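Local coordinates for protein extracellular sialidase/neuraminidase, putative (Aspergillus fumigatus, PDB 2XZI) that acts as an exo-sialidase that favours KDN (deaminoneuraminic acid), a Kdnase, probably releasing it from the ends of glycan chains, at residues P41-T46 with I370-F375; V185-G190 with G336-M341; I292-A297 with I349-E354. All coordinates share one frame; numbering follows the deposited sequence.

Contact 1 of 3, residues P41-T46 with I370-F375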
loop_
_atom_site.group_PDB
_atom_site.type_symbol
_atom_site.label_atom_id
_atom_site.label_comp_id
_atom_site.label_asym_id
_atom_site.label_seq_id
_atom_site.Cartn_x
_atom_site.Cartn_y
_atom_site.Cartn_z
ATOM N N PRO A 41 0.969 1.323 -4.721
ATOM C CA PRO A 41 0.994 2.545 -3.904
ATOM C C PRO A 41 1.132 2.314 -2.397
ATOM O O PRO A 41 0.695 1.289 -1.860
ATOM C CB PRO A 41 -0.372 3.180 -4.184
ATOM C CG PRO A 41 -1.250 1.992 -4.483
ATOM C CD PRO A 41 -0.360 1.111 -5.326
ATOM N N ALA A 42 1.734 3.286 -1.725
ATOM C CA ALA A 42 1.719 3.334 -0.269
ATOM C C ALA A 42 1.694 4.797 0.116
ATOM O O ALA A 42 2.411 5.588 -0.492
ATOM C CB ALA A 42 2.957 2.689 0.279
ATOM N N VAL A 43 0.935 5.163 1.134
ATOM C CA VAL A 43 0.837 6.567 1.561
ATOM C C VAL A 43 0.772 6.681 3.077
ATOM O O VAL A 43 0.101 5.875 3.750
ATOM C CB VAL A 43 -0.366 7.294 0.883
ATOM C CG1 VAL A 43 -1.720 6.735 1.369
ATOM C CG2 VAL A 43 -0.278 8.813 1.064
ATOM N N VAL A 44 1.510 7.662 3.600
ATOM C CA VAL A 44 1.436 7.989 5.017
ATOM C C VAL A 44 1.445 9.486 5.238
ATOM O O VAL A 44 1.996 10.233 4.461
ATOM C CB VAL A 44 2.588 7.350 5.848
ATOM C CG1 VAL A 44 2.441 5.812 5.898
ATOM C CG2 VAL A 44 3.961 7.791 5.333
ATOM N N ARG A 45 0.814 9.905 6.324
ATOM C CA ARG A 45 0.931 11.267 6.810
ATOM C C ARG A 45 1.929 11.243 7.962
ATOM O O ARG A 45 1.847 10.394 8.852
ATOM C CB ARG A 45 -0.434 11.757 7.307
ATOM C CG ARG A 45 -0.397 13.207 7.775
ATOM C CD ARG A 45 -1.532 13.524 8.697
ATOM N NE ARG A 45 -1.181 13.200 10.074
ATOM C CZ ARG A 45 -2.065 12.925 11.029
ATOM N NH1 ARG A 45 -3.369 12.918 10.764
ATOM N NH2 ARG A 45 -1.639 12.641 12.252
ATOM N N THR A 46 2.898 12.149 7.927
ATOM C CA THR A 46 3.938 12.161 8.958
ATOM C C THR A 46 3.439 12.936 10.160
ATOM O O THR A 46 2.351 13.501 10.127
ATOM C CB THR A 46 5.229 12.801 8.456
ATOM O OG1 THR A 46 5.038 14.219 8.382
ATOM C CG2 THR A 46 5.651 12.253 7.090
ATOM N N ILE A 370 -1.352 6.028 -11.077
ATOM C CA ILE A 370 -1.889 6.044 -9.719
ATOM C C ILE A 370 -2.635 7.344 -9.434
ATOM O O ILE A 370 -2.109 8.431 -9.641
ATOM C CB ILE A 370 -0.791 5.747 -8.655
ATOM C CG1 ILE A 370 -0.164 4.377 -8.918
ATOM C CG2 ILE A 370 -1.382 5.820 -7.258
ATOM C CD1 ILE A 370 1.082 4.061 -8.058
ATOM N N ILE A 371 -3.871 7.193 -8.966
ATOM C CA ILE A 371 -4.761 8.304 -8.652
ATOM C C ILE A 371 -4.645 8.639 -7.175
ATOM O O ILE A 371 -4.535 7.729 -6.345
ATOM C CB ILE A 371 -6.240 7.932 -8.973
ATOM C CG1 ILE A 371 -6.449 7.565 -10.447
ATOM C CG2 ILE A 371 -7.226 9.022 -8.500
ATOM C CD1 ILE A 371 -5.635 8.330 -11.421
ATOM N N TRP A 372 -4.647 9.936 -6.859
ATOM C CA TRP A 372 -4.775 10.423 -5.488
ATOM C C TRP A 372 -6.176 10.958 -5.233
ATOM O O TRP A 372 -6.699 11.768 -6.009
ATOM C CB TRP A 372 -3.748 11.521 -5.248
ATOM C CG TRP A 372 -3.881 12.327 -3.999
ATOM C CD1 TRP A 372 -4.163 13.667 -3.936
ATOM C CD2 TRP A 372 -3.677 11.892 -2.647
ATOM N NE1 TRP A 372 -4.165 14.089 -2.627
ATOM C CE2 TRP A 372 -3.862 13.026 -1.817
ATOM C CE3 TRP A 372 -3.371 10.653 -2.050
ATOM C CZ2 TRP A 372 -3.735 12.965 -0.428
ATOM C CZ3 TRP A 372 -3.254 10.597 -0.663
ATOM C CH2 TRP A 372 -3.432 11.755 0.128
ATOM N N ARG A 373 -6.776 10.522 -4.137
ATOM C CA ARG A 373 -8.117 10.947 -3.779
ATOM C C ARG A 373 -8.092 11.479 -2.372
ATOM O O ARG A 373 -7.374 10.935 -1.503
ATOM C CB ARG A 373 -9.073 9.777 -3.793
ATOM C CG ARG A 373 -9.329 9.187 -5.147
ATOM C CD ARG A 373 -10.358 8.059 -5.073
ATOM N NE ARG A 373 -10.850 7.749 -6.411
ATOM C CZ ARG A 373 -11.790 8.449 -7.040
ATOM N NH1 ARG A 373 -12.361 9.496 -6.456
ATOM N NH2 ARG A 373 -12.156 8.102 -8.268
ATOM N N ARG A 374 -8.881 12.531 -2.147
ATOM C CA ARG A 374 -9.243 12.970 -0.806
ATOM C C ARG A 374 -10.750 12.950 -0.701
ATOM O O ARG A 374 -11.442 13.416 -1.615
ATOM C CB ARG A 374 -8.719 14.373 -0.534
ATOM C CG ARG A 374 -7.221 14.430 -0.387
ATOM C CD ARG A 374 -6.607 15.814 -0.674
ATOM N NE ARG A 374 -7.434 16.921 -0.201
ATOM C CZ ARG A 374 -7.482 17.350 1.059
ATOM N NH1 ARG A 374 -6.722 16.785 1.992
ATOM N NH2 ARG A 374 -8.321 18.334 1.386
ATOM N N PHE A 375 -11.273 12.444 0.410
ATOM C CA PHE A 375 -12.705 12.519 0.665
ATOM C C PHE A 375 -12.921 12.475 2.153
ATOM O O PHE A 375 -12.079 11.964 2.888
ATOM C CB PHE A 375 -13.464 11.377 -0.042
ATOM C CG PHE A 375 -12.838 10.015 0.123
ATOM C CD1 PHE A 375 -13.082 9.266 1.250
ATOM C CD2 PHE A 375 -12.030 9.474 -0.872
ATOM C CE1 PHE A 375 -12.521 8.009 1.402
ATOM C CE2 PHE A 375 -11.470 8.214 -0.725
ATOM C CZ PHE A 375 -11.728 7.482 0.423
#
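The indole of Trp372 meets Val43 obliquely: CZ3 of Trp372 lies 3.9 Å from CG2 of Val43, and the two side chains cross at about a right angle. Trp88 and Phe15 both form edge-to-face pairs with the indole, while its NE1 donates to the carbonyl O of Gly82, which satisfies the ring's polar atom and, with the two aromatic neighbours, restricts its rotation. Because CG of Trp372 stands anti to the backbone N (chi1 169°), the six-membered ring swings closer to strand 37-45 than the direction of the CB bond alone would suggest. On Val43, CG2 is the methyl opposite the backbone N, and it is this branch that reaches the ring. Two residues back on each strand, two aliphatic groups meet more loosely, with CB of Pro41 4.2 Å from CG2 of Ile370. No hydrogen bond crosses between the segments, and CA of Val43 and CA of Trp372 are 9.8 Å apart, so the contact is apolar packing between separate sheets. These sheets are neighbouring blades of the beta-propeller expected for a sialidase. Strand 37-45 pairs with 51-58, whose Ile51 touches both Val43 and Trp372; strand 368-375 runs between 12-18 and 349-356, and Leu352 of the latter packs against Pro41, Val43 and Trp372, filling in the interface between the blades.

Contact 2 of 3, residues V185-G190 with G336-M341. With KDM (deamino-alpha-neuraminic acid), chain C.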
loop_
_atom_site.group_PDB
_atom_site.type_symbol
_atom_site.label_atom_id
_atom_site.label_comp_id
_atom_site.label_asym_id
_atom_site.label_seq_id
_atom_site.Cartn_x
_atom_site.Cartn_y
_atom_site.Cartn_z
ATOM N N VAL A 185 6.561 -7.954 1.633
ATOM C CA VAL A 185 6.123 -7.127 2.769
ATOM C C VAL A 185 4.974 -6.242 2.284
ATOM O O VAL A 185 4.981 -5.781 1.126
ATOM C CB VAL A 185 7.284 -6.303 3.389
ATOM C CG1 VAL A 185 7.925 -5.352 2.356
ATOM C CG2 VAL A 185 6.836 -5.583 4.667
ATOM N N GLY A 186 3.966 -6.053 3.134
ATOM C CA GLY A 186 2.777 -5.304 2.724
ATOM C C GLY A 186 2.225 -5.826 1.402
ATOM O O GLY A 186 2.022 -7.023 1.246
ATOM N N PRO A 187 2.038 -4.954 0.400
ATOM C CA PRO A 187 2.397 -3.542 0.396
ATOM C C PRO A 187 1.282 -2.665 0.944
ATOM O O PRO A 187 0.115 -3.067 0.942
ATOM C CB PRO A 187 2.596 -3.264 -1.086
ATOM C CG PRO A 187 1.572 -4.155 -1.773
ATOM C CD PRO A 187 1.577 -5.421 -0.921
ATOM N N GLY A 188 1.637 -1.461 1.385
ATOM C CA GLY A 188 0.632 -0.519 1.848
ATOM C C GLY A 188 1.109 0.254 3.052
ATOM O O GLY A 188 1.617 1.357 2.914
ATOM N N ASN A 189 0.944 -0.309 4.244
ATOM C CA ASN A 189 1.417 0.381 5.451
ATOM C C ASN A 189 1.504 -0.520 6.653
ATOM O O ASN A 189 0.797 -1.515 6.756
ATOM C CB ASN A 189 0.524 1.592 5.792
ATOM C CG ASN A 189 -0.853 1.173 6.265
ATOM O OD1 ASN A 189 -1.730 0.853 5.461
ATOM N ND2 ASN A 189 -1.043 1.134 7.574
ATOM N N GLY A 190 2.381 -0.128 7.565
ATOM C CA GLY A 190 2.374 -0.631 8.941
ATOM C C GLY A 190 1.674 0.343 9.873
ATOM O O GLY A 190 1.196 1.410 9.450
ATOM N N GLY A 336 -8.831 1.062 -10.656
ATOM C CA GLY A 336 -9.033 -0.146 -9.900
ATOM C C GLY A 336 -7.772 -0.951 -9.769
ATOM O O GLY A 336 -7.045 -1.144 -10.735
ATOM N N GLY A 337 -7.525 -1.425 -8.560
ATOM C CA GLY A 337 -6.386 -2.285 -8.273
ATOM C C GLY A 337 -5.952 -2.072 -6.836
ATOM O O GLY A 337 -6.795 -1.881 -5.936
ATOM N N TYR A 338 -4.632 -2.081 -6.629
ATOM C CA TYR A 338 -4.047 -1.866 -5.289
ATOM C C TYR A 338 -4.343 -0.458 -4.780
ATOM O O TYR A 338 -4.537 0.478 -5.566
ATOM C CB TYR A 338 -2.526 -2.035 -5.323
ATOM C CG TYR A 338 -1.991 -3.446 -5.458
ATOM C CD1 TYR A 338 -2.585 -4.398 -6.302
ATOM C CD2 TYR A 338 -0.832 -3.809 -4.766
ATOM C CE1 TYR A 338 -2.032 -5.696 -6.421
ATOM C CE2 TYR A 338 -0.303 -5.073 -4.867
ATOM C CZ TYR A 338 -0.905 -6.014 -5.688
ATOM O OH TYR A 338 -0.348 -7.276 -5.804
ATOM N N SER A 339 -4.369 -0.297 -3.458
ATOM C CA SER A 339 -4.699 0.982 -2.855
ATOM C C SER A 339 -3.981 1.170 -1.529
ATOM O O SER A 339 -3.466 0.214 -0.946
ATOM C CB SER A 339 -6.214 1.080 -2.644
ATOM O OG SER A 339 -6.625 0.122 -1.674
ATOM N N SER A 340 -3.962 2.418 -1.058
ATOM C CA SER A 340 -3.380 2.771 0.234
ATOM C C SER A 340 -4.124 3.966 0.793
ATOM O O SER A 340 -4.474 4.876 0.040
ATOM C CB SER A 340 -1.890 3.092 0.086
ATOM O OG SER A 340 -1.265 3.269 1.347
ATOM N N MET A 341 -4.382 3.953 2.100
ATOM C CA MET A 341 -5.054 5.076 2.748
ATOM C C MET A 341 -4.297 5.639 3.940
ATOM O O MET A 341 -3.633 4.907 4.686
ATOM C CB MET A 341 -6.451 4.670 3.260
ATOM C CG MET A 341 -7.425 4.239 2.180
ATOM S SD MET A 341 -9.020 3.821 2.901
ATOM C CE MET A 341 -8.644 2.270 3.748
HETATM C C2 KDM C . 0.680 -8.788 -8.466
HETATM C C1 KDM C . -0.776 -8.480 -8.794
HETATM C C3 KDM C . 1.479 -7.485 -8.277
HETATM C C4 KDM C . 2.701 -7.644 -7.326
HETATM C C5 KDM C . 3.116 -9.094 -7.050
HETATM C C6 KDM C . 1.895 -9.876 -6.503
HETATM C C7 KDM C . 2.136 -11.391 -6.417
HETATM C C8 KDM C . 0.963 -12.083 -5.699
HETATM C C9 KDM C . 1.165 -13.588 -5.653
HETATM O O5 KDM C . 4.246 -9.151 -6.142
HETATM O O1A KDM C . -1.054 -7.361 -9.285
HETATM O O1B KDM C . -1.589 -9.404 -8.555
HETATM O O4 KDM C . 3.805 -6.957 -7.917
HETATM O O6 KDM C . 0.680 -9.665 -7.298
HETATM O O7 KDM C . 2.267 -11.917 -7.741
HETATM O O8 KDM C . 0.851 -11.620 -4.346
HETATM O O9 KDM C . 2.311 -13.845 -4.825
HETATM O O2 KDM C . 1.165 -9.506 -9.607
HETATM O O HOH W 1 -1.967 1.005 2.796
#
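Tyr338 carries its ring with CG anti to the carbonyl carbon (chi1 -73°), and this sets the phenol between Pro187 and the bound sugar acid, in the central pocket of the sialidase beta-propeller. The Pro187 ring, which follows a cis peptide bond, comes in at the edge of the phenol: its CG is 3.7 Å from CE2 of Tyr338, and the two side chains cross at about a right angle. Elsewhere on the ring, CE1 of Tyr338 is 3.5 Å from O1A of deamino-alpha-neuraminic acid, an oblique approach. The hydroxyl OH lies 3.0 Å from the sugar's O6 and is hydrogen-bonded to Glu229, a tyrosine-glutamate pair as in the catalytic centres of sialidases, where the tyrosine is the usual nucleophile. Farther along the strand, the CB bond of Ser340 points toward the 185-190 loop, and OG, anti to the backbone N (chi1 -172°), lies 3.8 Å from O of Gly188. That hydroxyl is hydrogen-bonded to N of Val43. A water joins the two segments, lying 2.8 Å from OG of Ser340 and donating to OD1 of Asn189 at 2.7 Å, while ND2 of the same amide binds O of Gly190 over 2.9 Å at 165°.

Contact 3 of 3, residues I292-A297 with I349-E354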
loop_
_atom_site.group_PDB
_atom_site.type_symbol
_atom_site.label_atom_id
_atom_site.label_comp_id
_atom_site.label_asym_id
_atom_site.label_seq_id
_atom_site.Cartn_x
_atom_site.Cartn_y
_atom_site.Cartn_z
ATOM N N ILE A 292 -11.715 2.019 8.559
ATOM C CA ILE A 292 -11.962 2.196 7.129
ATOM C C ILE A 292 -11.300 1.048 6.350
ATOM O O ILE A 292 -10.192 0.615 6.672
ATOM C CB ILE A 292 -11.381 3.555 6.610
ATOM C CG1 ILE A 292 -11.591 4.729 7.595
ATOM C CG2 ILE A 292 -11.914 3.846 5.202
ATOM C CD1 ILE A 292 -13.066 5.068 7.933
ATOM N N PHE A 293 -11.998 0.548 5.328
ATOM C CA PHE A 293 -11.464 -0.500 4.455
ATOM C C PHE A 293 -11.670 -0.121 2.990
ATOM O O PHE A 293 -12.691 0.479 2.639
ATOM C CB PHE A 293 -12.123 -1.850 4.750
ATOM C CG PHE A 293 -11.561 -2.971 3.931
ATOM C CD1 PHE A 293 -10.294 -3.484 4.201
ATOM C CD2 PHE A 293 -12.284 -3.501 2.862
ATOM C CE1 PHE A 293 -9.752 -4.509 3.441
ATOM C CE2 PHE A 293 -11.744 -4.537 2.086
ATOM C CZ PHE A 293 -10.468 -5.042 2.379
ATOM N N LEU A 294 -10.701 -0.470 2.142
ATOM C CA LEU A 294 -10.770 -0.189 0.711
ATOM C C LEU A 294 -10.224 -1.364 -0.083
ATOM O O LEU A 294 -9.122 -1.849 0.180
ATOM C CB LEU A 294 -9.929 1.049 0.398
ATOM C CG LEU A 294 -9.802 1.508 -1.055
ATOM C CD1 LEU A 294 -11.126 1.772 -1.757
ATOM C CD2 LEU A 294 -8.945 2.779 -1.048
ATOM N N ASN A 295 -11.006 -1.826 -1.057
ATOM C CA ASN A 295 -10.555 -2.859 -1.995
ATOM C C ASN A 295 -11.485 -2.837 -3.196
ATOM O O ASN A 295 -12.373 -1.975 -3.289
ATOM C CB ASN A 295 -10.488 -4.266 -1.338
ATOM C CG ASN A 295 -11.819 -5.037 -1.398
ATOM O OD1 ASN A 295 -12.897 -4.464 -1.223
ATOM N ND2 ASN A 295 -11.727 -6.349 -1.645
ATOM N N SER A 296 -11.249 -3.744 -4.142
ATOM C CA SER A 296 -12.235 -3.914 -5.198
ATOM C C SER A 296 -13.284 -4.912 -4.725
ATOM O O SER A 296 -12.992 -6.097 -4.543
ATOM C CB SER A 296 -11.598 -4.402 -6.487
ATOM O OG SER A 296 -12.603 -4.433 -7.498
ATOM N N ALA A 297 -14.504 -4.420 -4.538
ATOM C CA ALA A 297 -15.611 -5.185 -3.949
ATOM C C ALA A 297 -16.283 -6.081 -4.985
ATOM O O ALA A 297 -17.459 -5.898 -5.348
ATOM C CB ALA A 297 -16.613 -4.233 -3.335
ATOM N N ILE A 349 -9.814 11.475 4.455
ATOM C CA ILE A 349 -9.107 10.266 4.083
ATOM C C ILE A 349 -8.374 10.546 2.751
ATOM O O ILE A 349 -8.939 11.089 1.796
ATOM C CB ILE A 349 -10.077 9.065 3.970
ATOM C CG1 ILE A 349 -10.692 8.731 5.352
ATOM C CG2 ILE A 349 -9.372 7.829 3.421
ATOM C CD1 ILE A 349 -11.917 7.862 5.288
ATOM N N GLY A 350 -7.094 10.227 2.713
ATOM C CA GLY A 350 -6.322 10.329 1.494
ATOM C C GLY A 350 -6.024 8.934 1.016
ATOM O O GLY A 350 -5.527 8.116 1.776
ATOM N N ALA A 351 -6.354 8.658 -0.238
ATOM C CA ALA A 351 -6.193 7.332 -0.807
ATOM C C ALA A 351 -5.438 7.385 -2.126
ATOM O O ALA A 351 -5.718 8.232 -2.974
ATOM C CB ALA A 351 -7.551 6.668 -0.994
ATOM N N LEU A 352 -4.495 6.465 -2.288
ATOM C CA LEU A 352 -3.878 6.192 -3.580
ATOM C C LEU A 352 -4.538 4.966 -4.155
ATOM O O LEU A 352 -4.751 3.993 -3.439
ATOM C CB LEU A 352 -2.376 5.940 -3.423
ATOM C CG LEU A 352 -1.512 7.119 -3.027
ATOM C CD1 LEU A 352 -0.095 6.660 -2.783
ATOM C CD2 LEU A 352 -1.536 8.255 -4.089
ATOM N N VAL A 353 -4.851 5.013 -5.451
ATOM C CA VAL A 353 -5.547 3.913 -6.123
ATOM C C VAL A 353 -4.949 3.715 -7.518
ATOM O O VAL A 353 -4.818 4.677 -8.293
ATOM C CB VAL A 353 -7.084 4.171 -6.261
ATOM C CG1 VAL A 353 -7.805 2.897 -6.719
ATOM C CG2 VAL A 353 -7.696 4.685 -4.949
ATOM N N GLU A 354 -4.584 2.473 -7.824
ATOM C CA GLU A 354 -4.132 2.113 -9.159
ATOM C C GLU A 354 -5.196 2.319 -10.227
ATOM O O GLU A 354 -6.400 2.213 -9.960
ATOM C CB GLU A 354 -3.706 0.644 -9.196
ATOM C CG GLU A 354 -2.471 0.347 -8.382
ATOM C CD GLU A 354 -1.968 -1.092 -8.612
ATOM O OE1 GLU A 354 -2.799 -1.993 -8.847
ATOM O OE2 GLU A 354 -0.749 -1.326 -8.541
#
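Leu294, Ile349 and Ile292 lose the most surface in this contact, about 42, 42 and 36 Å² respectively. Ile292 and Ile349 reach toward each other tip to tip. The end methyl CD1 of Ile349 does the touching, placed 3.9 Å from CG1 of Ile292 and 4.0 Å from its CD1, while CG2 of Ile292 is also 4.0 Å away. One methyl thus sits among three carbons of the facing side chain. The extended form of Ile349 (chi2 163°) pushes this methyl outward, whereas chi2 of -60° folds Ile292 back, leaving its side chain short and broad. Two residues on, Leu294 keeps CG opposite the backbone N (chi1 178°), and its CD2 branch comes 4.1 Å from CB of Ala351. A small residue thus faces the leucine branch, and a long isoleucine tip faces the compact one. CA of Leu294 and CA of Ala351 stand 8.9 Å apart and no hydrogen bond spans the segments, as expected for side-chain packing between different sheets of the propeller. Strand 290-294 lies between 279-284 and 305-310, with Val307 and Met305 flanking Ile292 and Leu294. Strand 349-356 runs between 334-343 and 368-375. Met341, from the first of these, touches both Ile292 and Leu294, and Tyr283 of strand 279-284 meets both isoleucines, so each sheet contributes further side chains to the join.

Contacts 1, 2 and 3 have centres 8 to 10 Å apart and all reach the antiparallel sheet in the order 12-18, 368-375, 349-356, 334-343. Contact 1 joins it to the sheet holding strand 37-45, contact 3 joins it to the one holding 290-294, and contact 2 meets the inner loop 185-190, its centre about 2 Å from the chain's centre. Along the chain, contacts 2 and 3 lie inside the loop closed by contact 1 and cross each other. The strands share probable backbone hydrogen bonds: Ile371 N lies 2.8 Å from Val353 O, and Ser340 O lies 2.8 Å from Leu352 N. One blade thus packs against both its neighbours while carrying a pocket tyrosine.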